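Local coordinates for protein prolyl 4-hydroxylase (Paramecium bursaria Chlorella virus 1, PDB 5C5T) that probably hydroxylates proline residues of collagen-like chains, acting as a metal-dependent dioxygenase that uses 2-oxoglutarate as co-substrate, at residues S85-F90 and D123-R128; K100-T105 and A220-R225; K162-G167 and I181-G186. All blocks are in the same frame, centred on the assembly; numbering follows the deposited sequence.

Interaction 1 of 3, residues S85-F90 and D123-R128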
loop_
_atom_site.group_PDB
_atom_site.type_symbol
_atom_site.label_atom_id
_atom_site.label_comp_id
_atom_site.label_asym_id
_atom_site.label_seq_id
_atom_site.Cartn_x
_atom_site.Cartn_y
_atom_site.Cartn_z
ATOM N N SER A 85 -4.930 -2.032 13.723
ATOM C CA SER A 85 -4.441 -3.214 12.990
ATOM C C SER A 85 -3.164 -3.713 13.688
ATOM O O SER A 85 -2.645 -3.054 14.596
ATOM C CB SER A 85 -4.143 -2.910 11.521
ATOM O OG SER A 85 -3.082 -1.980 11.411
ATOM N N GLU A 86 -2.709 -4.891 13.280
ATOM C CA GLU A 86 -1.439 -5.491 13.728
ATOM C C GLU A 86 -0.487 -5.387 12.549
ATOM O O GLU A 86 -0.949 -5.433 11.417
ATOM C CB GLU A 86 -1.658 -6.950 14.118
ATOM C CG GLU A 86 -2.528 -7.126 15.336
ATOM C CD GLU A 86 -3.991 -6.858 15.056
ATOM O OE1 GLU A 86 -4.569 -7.464 14.099
ATOM O OE2 GLU A 86 -4.558 -6.029 15.809
ATOM N N GLN A 87 0.805 -5.179 12.809
ATOM C CA GLN A 87 1.805 -5.053 11.746
ATOM C C GLN A 87 3.122 -5.776 12.012
ATOM O O GLN A 87 3.550 -5.938 13.151
ATOM C CB GLN A 87 2.136 -3.590 11.487
ATOM C CG GLN A 87 0.929 -2.710 11.193
ATOM C CD GLN A 87 0.607 -1.855 12.379
ATOM O OE1 GLN A 87 1.495 -1.216 12.941
ATOM N NE2 GLN A 87 -0.652 -1.858 12.793
ATOM N N THR A 88 3.796 -6.180 10.942
ATOM C CA THR A 88 5.188 -6.570 11.050
ATOM C C THR A 88 5.985 -6.070 9.849
ATOM O O THR A 88 5.400 -5.675 8.825
ATOM C CB THR A 88 5.322 -8.102 11.224
ATOM O OG1 THR A 88 6.669 -8.436 11.536
ATOM C CG2 THR A 88 4.848 -8.887 9.974
ATOM N N TRP A 89 7.301 -5.990 10.018
ATOM C CA TRP A 89 8.224 -5.515 8.973
ATOM C C TRP A 89 9.211 -6.566 8.495
ATOM O O TRP A 89 9.716 -7.331 9.292
ATOM C CB TRP A 89 9.052 -4.328 9.456
ATOM C CG TRP A 89 8.253 -3.127 9.854
ATOM C CD1 TRP A 89 7.815 -2.824 11.108
ATOM C CD2 TRP A 89 7.862 -2.012 9.005
ATOM N NE1 TRP A 89 7.167 -1.600 11.101
ATOM C CE2 TRP A 89 7.165 -1.097 9.822
ATOM C CE3 TRP A 89 8.036 -1.705 7.661
ATOM C CZ2 TRP A 89 6.622 0.090 9.316
ATOM C CZ3 TRP A 89 7.494 -0.511 7.154
ATOM C CH2 TRP A 89 6.825 0.370 7.982
ATOM N N PHE A 90 9.537 -6.523 7.204
ATOM C CA PHE A 90 10.504 -7.437 6.595
ATOM C C PHE A 90 11.767 -6.686 6.218
ATOM O O PHE A 90 11.706 -5.559 5.670
ATOM C CB PHE A 90 9.908 -8.096 5.350
ATOM C CG PHE A 90 8.896 -9.161 5.649
ATOM C CD1 PHE A 90 7.616 -8.818 5.965
ATOM C CD2 PHE A 90 9.227 -10.503 5.647
ATOM C CE1 PHE A 90 6.678 -9.756 6.295
ATOM C CE2 PHE A 90 8.254 -11.483 5.940
ATOM C CZ PHE A 90 6.968 -11.091 6.269
ATOM N N ASP A 123 11.462 -0.753 3.739
ATOM C CA ASP A 123 11.170 -2.139 4.122
ATOM C C ASP A 123 9.671 -2.409 3.977
ATOM O O ASP A 123 8.854 -1.586 4.365
ATOM C CB ASP A 123 11.572 -2.403 5.555
ATOM C CG ASP A 123 13.072 -2.389 5.771
ATOM O OD1 ASP A 123 13.834 -2.305 4.793
ATOM O OD2 ASP A 123 13.478 -2.449 6.950
ATOM N N VAL A 124 9.298 -3.598 3.505
ATOM C CA VAL A 124 7.890 -3.926 3.343
ATOM C C VAL A 124 7.239 -4.207 4.716
ATOM O O VAL A 124 7.836 -4.860 5.584
ATOM C CB VAL A 124 7.737 -5.134 2.396
ATOM C CG1 VAL A 124 6.348 -5.708 2.411
ATOM C CG2 VAL A 124 8.148 -4.758 0.981
ATOM N N GLN A 125 6.016 -3.679 4.881
ATOM C CA GLN A 125 5.167 -3.913 6.034
ATOM C C GLN A 125 4.038 -4.854 5.639
ATOM O O GLN A 125 3.417 -4.691 4.568
ATOM C CB GLN A 125 4.580 -2.616 6.546
ATOM C CG GLN A 125 3.701 -2.721 7.776
ATOM C CD GLN A 125 2.793 -1.517 7.899
ATOM O OE1 GLN A 125 1.778 -1.425 7.214
ATOM N NE2 GLN A 125 3.144 -0.598 8.782
ATOM N N VAL A 126 3.766 -5.864 6.475
ATOM C CA VAL A 126 2.535 -6.655 6.323
ATOM C C VAL A 126 1.612 -6.319 7.504
ATOM O O VAL A 126 2.053 -6.300 8.661
ATOM C CB VAL A 126 2.845 -8.187 6.219
ATOM C CG1 VAL A 126 1.560 -9.040 6.323
ATOM C CG2 VAL A 126 3.641 -8.480 4.910
ATOM N N ALA A 127 0.339 -6.015 7.215
ATOM C CA ALA A 127 -0.611 -5.657 8.234
ATOM C C ALA A 127 -1.856 -6.514 8.150
ATOM O O ALA A 127 -2.254 -6.925 7.063
ATOM C CB ALA A 127 -1.030 -4.155 8.095
ATOM N N ARG A 128 -2.499 -6.699 9.300
ATOM C CA ARG A 128 -3.693 -7.537 9.411
ATOM C C ARG A 128 -4.797 -6.826 10.168
ATOM O O ARG A 128 -4.551 -6.144 11.167
ATOM C CB ARG A 128 -3.366 -8.856 10.126
ATOM C CG ARG A 128 -4.616 -9.758 10.391
ATOM C CD ARG A 128 -4.166 -11.194 10.693
ATOM N NE ARG A 128 -5.285 -12.134 10.878
ATOM C CZ ARG A 128 -5.851 -12.362 12.055
ATOM N NH1 ARG A 128 -5.444 -11.693 13.129
ATOM N NH2 ARG A 128 -6.844 -13.240 12.156
HETATM O O HOH W 1 11.446 -5.318 2.845
#
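Residues 85-90 and 123-128 form an antiparallel strand pair at one border of the larger sheet of the double-stranded beta-helix, the jelly-roll core of 2-oxoglutarate oxygenases; within this chain, strand 86-89 is the outermost one. Hydrogen-bonded pairs Glu86-Arg128 and Thr88-Val126 alternate with the non-hydrogen-bonded pairs Gln87-Ala127 and Trp89-Gln125. Beyond the last of these, Phe90 N still donates to Val124 O at 2.9 Å.

The principle that a strand pair has two different faces is well illustrated here. On the face carrying Gln125, a CH-pi contact sets Gln125 CB over the six-membered ring of Trp89, 3.8 Å from its centroid and 19° off the normal. Asp123 O meets the same ring at its edge, 3.3 Å from CZ3. Gln125 CG stands anti to the backbone N (chi1 -178°), and the extended chain runs beside Gln87, carrying NE2 to 3.6 Å from Trp89 CZ2. Gln125 OE1 accepts a hydrogen bond from ND2 of Asn221, a residue that binds 2-oxoglutarate, which makes Gln125 a second-shell residue of that site.

The other face is turned to helix 47-59, against which Phe90 and Val126 both pack; Phe90 CE1 lies 3.6 Å from Val126 CG2. Farther along this face, Glu86 and Arg128 come near each other without forming a salt bridge, their main polar partners being Gln133 and Glu216, respectively. In the Phe90-Val124 pair a water takes the place of the second direct bond, donating to Phe90 O and accepting from Val124 N, each at 2.8 Å.

Interaction 2 of 3, residues K100-T105 and A220-R225. With AKG (2-oxoglutaric acid), chain C.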
loop_
_atom_site.group_PDB
_atom_site.type_symbol
_atom_site.label_atom_id
_atom_site.label_comp_id
_atom_site.label_asym_id
_atom_site.label_seq_id
_atom_site.Cartn_x
_atom_site.Cartn_y
_atom_site.Cartn_z
ATOM N N LYS A 100 10.144 -10.368 -4.866
ATOM C CA LYS A 100 9.313 -10.254 -6.065
ATOM C C LYS A 100 8.432 -9.002 -6.104
ATOM O O LYS A 100 8.318 -8.348 -7.120
ATOM C CB LYS A 100 8.436 -11.503 -6.200
ATOM C CG LYS A 100 7.504 -11.462 -7.405
ATOM C CD LYS A 100 6.787 -12.794 -7.596
ATOM C CE LYS A 100 5.969 -12.802 -8.885
ATOM N NZ LYS A 100 5.806 -14.207 -9.420
ATOM N N ILE A 101 7.820 -8.672 -4.978
ATOM C CA ILE A 101 7.101 -7.387 -4.868
ATOM C C ILE A 101 7.990 -6.260 -5.341
ATOM O O ILE A 101 7.579 -5.446 -6.168
ATOM C CB ILE A 101 6.614 -7.144 -3.448
ATOM C CG1 ILE A 101 5.501 -8.167 -3.077
ATOM C CG2 ILE A 101 6.054 -5.695 -3.294
ATOM C CD1 ILE A 101 5.064 -8.160 -1.612
ATOM N N GLN A 102 9.227 -6.234 -4.861
ATOM C CA GLN A 102 10.084 -5.079 -5.139
ATOM C C GLN A 102 10.538 -5.076 -6.572
ATOM O O GLN A 102 10.542 -4.039 -7.232
ATOM C CB GLN A 102 11.267 -5.089 -4.189
ATOM C CG GLN A 102 10.789 -4.913 -2.751
ATOM C CD GLN A 102 11.900 -4.641 -1.799
ATOM O OE1 GLN A 102 13.023 -5.196 -1.969
ATOM N NE2 GLN A 102 11.632 -3.773 -0.789
ATOM N N LYS A 103 10.849 -6.250 -7.086
ATOM C CA LYS A 103 11.182 -6.370 -8.516
ATOM C C LYS A 103 10.057 -5.885 -9.440
ATOM O O LYS A 103 10.303 -5.107 -10.342
ATOM C CB LYS A 103 11.539 -7.813 -8.859
ATOM C CG LYS A 103 12.017 -8.000 -10.312
ATOM C CD LYS A 103 12.378 -9.445 -10.591
ATOM C CE LYS A 103 13.154 -9.566 -11.896
ATOM N NZ LYS A 103 12.212 -9.599 -13.022
ATOM N N LYS A 104 8.832 -6.343 -9.217
ATOM C CA LYS A 104 7.724 -5.916 -10.049
ATOM C C LYS A 104 7.370 -4.463 -9.842
ATOM O O LYS A 104 6.866 -3.817 -10.775
ATOM C CB LYS A 104 6.524 -6.801 -9.791
ATOM C CG LYS A 104 6.775 -8.201 -10.184
ATOM C CD LYS A 104 5.576 -9.078 -10.074
ATOM C CE LYS A 104 4.527 -8.623 -11.031
ATOM N NZ LYS A 104 3.555 -9.688 -11.278
ATOM N N THR A 105 7.608 -3.947 -8.635
ATOM C CA THR A 105 7.324 -2.532 -8.380
ATOM C C THR A 105 8.341 -1.702 -9.179
ATOM O O THR A 105 7.994 -0.724 -9.815
ATOM C CB THR A 105 7.376 -2.188 -6.872
ATOM O OG1 THR A 105 6.361 -2.942 -6.193
ATOM C CG2 THR A 105 7.181 -0.724 -6.608
ATOM N N ALA A 220 0.164 -6.204 2.145
ATOM C CA ALA A 220 1.584 -5.845 2.089
ATOM C C ALA A 220 1.762 -4.446 1.485
ATOM O O ALA A 220 1.223 -4.138 0.420
ATOM C CB ALA A 220 2.354 -6.873 1.312
ATOM N N ASN A 221 2.404 -3.566 2.261
ATOM C CA ASN A 221 2.678 -2.181 1.840
ATOM C C ASN A 221 4.100 -1.992 1.439
ATOM O O ASN A 221 5.023 -2.173 2.249
ATOM C CB ASN A 221 2.373 -1.182 2.977
ATOM C CG ASN A 221 0.913 -0.960 3.185
ATOM O OD1 ASN A 221 0.193 -0.620 2.273
ATOM N ND2 ASN A 221 0.472 -1.088 4.438
ATOM N N GLN A 222 4.287 -1.624 0.180
ATOM C CA GLN A 222 5.617 -1.201 -0.346
ATOM C C GLN A 222 5.598 0.313 -0.569
ATOM O O GLN A 222 5.008 0.785 -1.518
ATOM C CB GLN A 222 5.965 -1.929 -1.634
ATOM C CG GLN A 222 7.270 -1.442 -2.266
ATOM C CD GLN A 222 8.497 -1.697 -1.392
ATOM O OE1 GLN A 222 9.048 -2.798 -1.382
ATOM N NE2 GLN A 222 8.880 -0.709 -0.602
ATOM N N TRP A 223 6.219 1.064 0.321
ATOM C CA TRP A 223 6.306 2.510 0.165
ATOM C C TRP A 223 7.588 2.863 -0.613
ATOM O O TRP A 223 8.608 2.210 -0.510
ATOM C CB TRP A 223 6.200 3.253 1.546
ATOM C CG TRP A 223 4.795 3.231 2.118
ATOM C CD1 TRP A 223 3.705 3.854 1.581
ATOM C CD2 TRP A 223 4.325 2.551 3.298
ATOM N NE1 TRP A 223 2.597 3.599 2.345
ATOM C CE2 TRP A 223 2.948 2.804 3.405
ATOM C CE3 TRP A 223 4.933 1.733 4.269
ATOM C CZ2 TRP A 223 2.144 2.268 4.444
ATOM C CZ3 TRP A 223 4.144 1.218 5.313
ATOM C CH2 TRP A 223 2.750 1.475 5.383
ATOM N N ILE A 224 7.462 3.930 -1.392
ATOM C CA ILE A 224 8.458 4.493 -2.299
ATOM C C ILE A 224 8.799 5.897 -1.777
ATOM O O ILE A 224 7.913 6.758 -1.651
ATOM C CB ILE A 224 7.876 4.507 -3.734
ATOM C CG1 ILE A 224 7.477 3.065 -4.112
ATOM C CG2 ILE A 224 8.894 5.097 -4.782
ATOM C CD1 ILE A 224 6.319 2.947 -5.047
ATOM N N ARG A 225 10.056 6.084 -1.434
ATOM C CA ARG A 225 10.547 7.312 -0.844
ATOM C C ARG A 225 11.508 8.159 -1.691
ATOM O O ARG A 225 12.322 7.643 -2.448
ATOM C CB ARG A 225 11.291 7.000 0.453
ATOM C CG ARG A 225 10.352 6.625 1.565
ATOM C CD ARG A 225 11.055 6.743 2.853
ATOM N NE ARG A 225 10.242 6.269 3.943
ATOM C CZ ARG A 225 9.740 7.020 4.918
ATOM N NH1 ARG A 225 9.922 8.335 4.942
ATOM N NH2 ARG A 225 9.028 6.436 5.872
HETATM C C1 AKG C . -1.927 1.956 4.970
HETATM O O1 AKG C . -1.458 0.941 5.570
HETATM O O2 AKG C . -1.258 3.024 4.979
HETATM C C2 AKG C . -3.305 1.906 4.372
HETATM O O5 AKG C . -3.824 2.949 4.080
HETATM C C3 AKG C . -4.007 0.554 4.167
HETATM C C4 AKG C . -5.328 0.698 3.457
HETATM C C5 AKG C . -6.187 -0.532 3.587
HETATM O O3 AKG C . -6.033 -1.314 4.566
HETATM O O4 AKG C . -7.048 -0.778 2.688
#
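Helix-on-sheet packing against the double-stranded beta-helix joins residues 100-105, part of helix 96-109, to residues 220-225 of strand 217-225 in the larger sheet. The axes of these two segments pass 10.0 Å apart at 45°. Alternation along the strand divides the work, as often in a beta layer: Ala220, Gln222 and Ile224 meet the helix, while Asn221 and Trp223 line the 2-oxoglutarate pocket.

On the helix side, a polar link between two glutamines is flanked by apolar contacts. Gln102 NE2 donates to Gln222 OE1 at 2.8 Å, with an N-H...O angle of 154°. The acceptor lies in the amide plane of Gln102, whereas the donor is somewhat tilted from the carbonyl plane of Gln222, and the two side chains cross at about a right angle. Gln222 leaves the backbone with CG anti to N and then bends at chi2 (64°), so that OE1 faces the helix while NE2 turns back to the strand, donating to Trp223 O at 2.9 Å and also to Glu122 O. Both ends of this buried amide are thereby satisfied. Beside it, Ile101 CD1 lies 4.2 Å from Ala220 CB. Thr105 and Ile224 reach toward each other tip to tip, CG2 to CD1, while Thr105 OG1 bonds back to Ile101 O, which also accepts from Thr105 N.

On the pocket side, Asn221 ND2 makes a weak hydrogen bond to 2-oxoglutarate O1 at 3.0 Å. The CB of Asn221 sits over one face of the Trp223 indole, whose NE1 donates to Asp140, a ligand of the bound zinc. 2-Oxoglutarate O2 lies at the edge of this indole, near its plane, 3.5 Å from Trp223 CZ2.

Interaction 3 of 3, residues K162-G167 and I181-G186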
loop_
_atom_site.group_PDB
_atom_site.type_symbol
_atom_site.label_atom_id
_atom_site.label_comp_id
_atom_site.label_asym_id
_atom_site.label_seq_id
_atom_site.Cartn_x
_atom_site.Cartn_y
_atom_site.Cartn_z
ATOM N N LYS A 162 -4.886 -11.310 1.611
ATOM C CA LYS A 162 -6.083 -12.030 2.004
ATOM C C LYS A 162 -7.262 -11.053 2.093
ATOM O O LYS A 162 -7.156 -9.966 2.699
ATOM C CB LYS A 162 -5.885 -12.752 3.335
ATOM C CG LYS A 162 -7.101 -13.634 3.729
ATOM C CD LYS A 162 -6.773 -14.596 4.882
ATOM C CE LYS A 162 -7.921 -15.597 5.084
ATOM N NZ LYS A 162 -7.536 -16.662 6.052
ATOM N N ALA A 163 -8.363 -11.411 1.448
ATOM C CA ALA A 163 -9.579 -10.591 1.451
ATOM C C ALA A 163 -10.621 -11.074 2.471
ATOM O O ALA A 163 -10.642 -12.273 2.798
ATOM C CB ALA A 163 -10.179 -10.593 0.070
ATOM N N PRO A 164 -11.484 -10.156 2.949
ATOM C CA PRO A 164 -12.636 -10.479 3.811
ATOM C C PRO A 164 -13.548 -11.454 3.137
ATOM O O PRO A 164 -13.485 -11.638 1.914
ATOM C CB PRO A 164 -13.326 -9.138 4.003
ATOM C CG PRO A 164 -12.249 -8.123 3.857
ATOM C CD PRO A 164 -11.338 -8.698 2.794
ATOM N N GLU A 165 -14.456 -11.983 3.936
ATOM C CA GLU A 165 -15.499 -12.865 3.448
ATOM C C GLU A 165 -16.534 -12.127 2.576
ATOM O O GLU A 165 -16.439 -10.901 2.387
ATOM C CB GLU A 165 -16.121 -13.537 4.672
ATOM C CG GLU A 165 -15.193 -14.633 5.241
ATOM C CD GLU A 165 -15.587 -15.158 6.617
ATOM O OE1 GLU A 165 -16.720 -14.892 7.077
ATOM O OE2 GLU A 165 -14.732 -15.850 7.242
ATOM N N GLU A 166 -17.505 -12.863 2.014
ATOM C CA GLU A 166 -18.561 -12.269 1.228
ATOM C C GLU A 166 -19.323 -11.262 2.114
ATOM O O GLU A 166 -19.704 -11.580 3.236
ATOM C CB GLU A 166 -19.511 -13.350 0.682
ATOM C CG GLU A 166 -20.315 -12.913 -0.503
ATOM C CD GLU A 166 -19.497 -12.944 -1.788
ATOM O OE1 GLU A 166 -18.453 -13.649 -1.823
ATOM O OE2 GLU A 166 -19.895 -12.272 -2.758
ATOM N N GLY A 167 -19.511 -10.035 1.631
ATOM C CA GLY A 167 -20.158 -9.017 2.440
ATOM C C GLY A 167 -19.267 -8.540 3.580
ATOM O O GLY A 167 -19.729 -7.964 4.578
ATOM N N ILE A 181 -12.051 0.379 -3.570
ATOM C CA ILE A 181 -11.508 -0.863 -4.146
ATOM C C ILE A 181 -11.753 -2.081 -3.249
ATOM O O ILE A 181 -11.397 -2.075 -2.066
ATOM C CB ILE A 181 -9.994 -0.720 -4.391
ATOM C CG1 ILE A 181 -9.616 0.563 -5.192
ATOM C CG2 ILE A 181 -9.439 -2.004 -4.998
ATOM C CD1 ILE A 181 -10.054 0.598 -6.631
ATOM N N LYS A 182 -12.320 -3.155 -3.806
ATOM C CA LYS A 182 -12.658 -4.335 -3.011
ATOM C C LYS A 182 -11.408 -5.251 -2.953
ATOM O O LYS A 182 -10.812 -5.557 -3.997
ATOM C CB LYS A 182 -13.882 -5.070 -3.618
ATOM C CG LYS A 182 -14.073 -6.501 -3.161
ATOM C CD LYS A 182 -15.304 -7.127 -3.879
ATOM C CE LYS A 182 -15.465 -8.640 -3.657
ATOM N NZ LYS A 182 -16.573 -9.163 -4.521
ATOM N N PRO A 183 -10.989 -5.654 -1.739
ATOM C CA PRO A 183 -9.828 -6.545 -1.679
ATOM C C PRO A 183 -10.039 -7.783 -2.480
ATOM O O PRO A 183 -11.156 -8.333 -2.442
ATOM C CB PRO A 183 -9.712 -6.886 -0.213
ATOM C CG PRO A 183 -10.209 -5.682 0.465
ATOM C CD PRO A 183 -11.396 -5.257 -0.379
ATOM N N LYS A 184 -8.988 -8.195 -3.172
ATOM C CA LYS A 184 -8.955 -9.476 -3.907
ATOM C C LYS A 184 -7.546 -10.053 -3.771
ATOM O O LYS A 184 -6.597 -9.336 -4.049
ATOM C CB LYS A 184 -9.291 -9.282 -5.384
ATOM C CG LYS A 184 -9.340 -10.577 -6.226
ATOM C CD LYS A 184 -9.657 -10.266 -7.701
ATOM C CE LYS A 184 -9.931 -11.562 -8.482
ATOM N NZ LYS A 184 -9.981 -11.340 -9.976
ATOM N N LYS A 185 -7.412 -11.335 -3.388
ATOM C CA LYS A 185 -6.124 -11.978 -3.223
ATOM C C LYS A 185 -5.282 -11.831 -4.469
ATOM O O LYS A 185 -5.701 -12.170 -5.599
ATOM C CB LYS A 185 -6.312 -13.459 -2.877
ATOM C CG LYS A 185 -5.061 -14.165 -2.443
ATOM C CD LYS A 185 -5.365 -15.634 -2.155
ATOM C CE LYS A 185 -4.374 -16.280 -1.264
ATOM N NZ LYS A 185 -4.778 -16.006 0.148
ATOM N N GLY A 186 -4.097 -11.259 -4.266
ATOM C CA GLY A 186 -3.141 -11.097 -5.313
ATOM C C GLY A 186 -3.151 -9.790 -6.064
ATOM O O GLY A 186 -2.232 -9.557 -6.835
#
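Lys185 NZ is gripped twice, by a salt bridge to Asp51 of helix 47-59 and by a hydrogen bond to the carbonyl oxygen of Leu161, one residue ahead of the segment 162-167 that Lys185 flanks. The side chain runs extended as far as CE, and only the last torsion turns aside (chi4 86°), swinging the ammonium out of line with the chain. Lys162 NZ lies 6.5 Å from Lys185 NZ; its salt bridge to Glu216 gives each lysine an acidic partner of its own, which probably offsets the like charges.

No hydrogen bond joins residues 162-167 to residues 181-186 directly. What brings them together is apolar packing of small, stiff groups. Ala163 CB points at Pro183, 3.7 Å from its CB and 3.5 Å from its carbonyl O. Pro164 then lays its CD against the same proline, 3.9 Å from CB and 4.0 Å from CG, the two side chains crossing at about a right angle. Pro183 thus receives a methyl group and a ring methylene from two consecutive residues.

Both segments belong to connections between the two sheets of the double-stranded beta-helix: 162-167 lies on the way from strand 153-160 of the larger sheet to strand 172-174 of the smaller, and 181-186 on the way back from strand 179-181 to strand 188-192. The side chain of Pro183 also touches Tyr160 and is about 6 Å from bound 2-oxoglutarate, on the side of its C5 carboxylate. That of Pro164 is about 4 Å from the side chain of Lys217, whose NZ hydrogen-bonds the co-substrate.

Overall arrangement
Followed from the N terminus, the chain lays down strand 86-89, then helix 96-109, and returns as strand 120-129, so interaction 1 closes a loop that contains the helix. Interaction 2 starts on that helix and closes only at 220-225, in the last strand; the two loops therefore cross. Interaction 3, a short closure between 162-167 and 181-186, is nested inside the loop of interaction 2 and follows interaction 1 in series. Strands 120-129 and 217-225 are neighbours in the larger sheet, where interactions 1 and 2 touch, Gln125 O lying 2.8 Å from Asn221 N. Interaction 3 joins two inter-sheet connections, its centre about 18 Å from that of interaction 1 and about 20 Å from that of interaction 2.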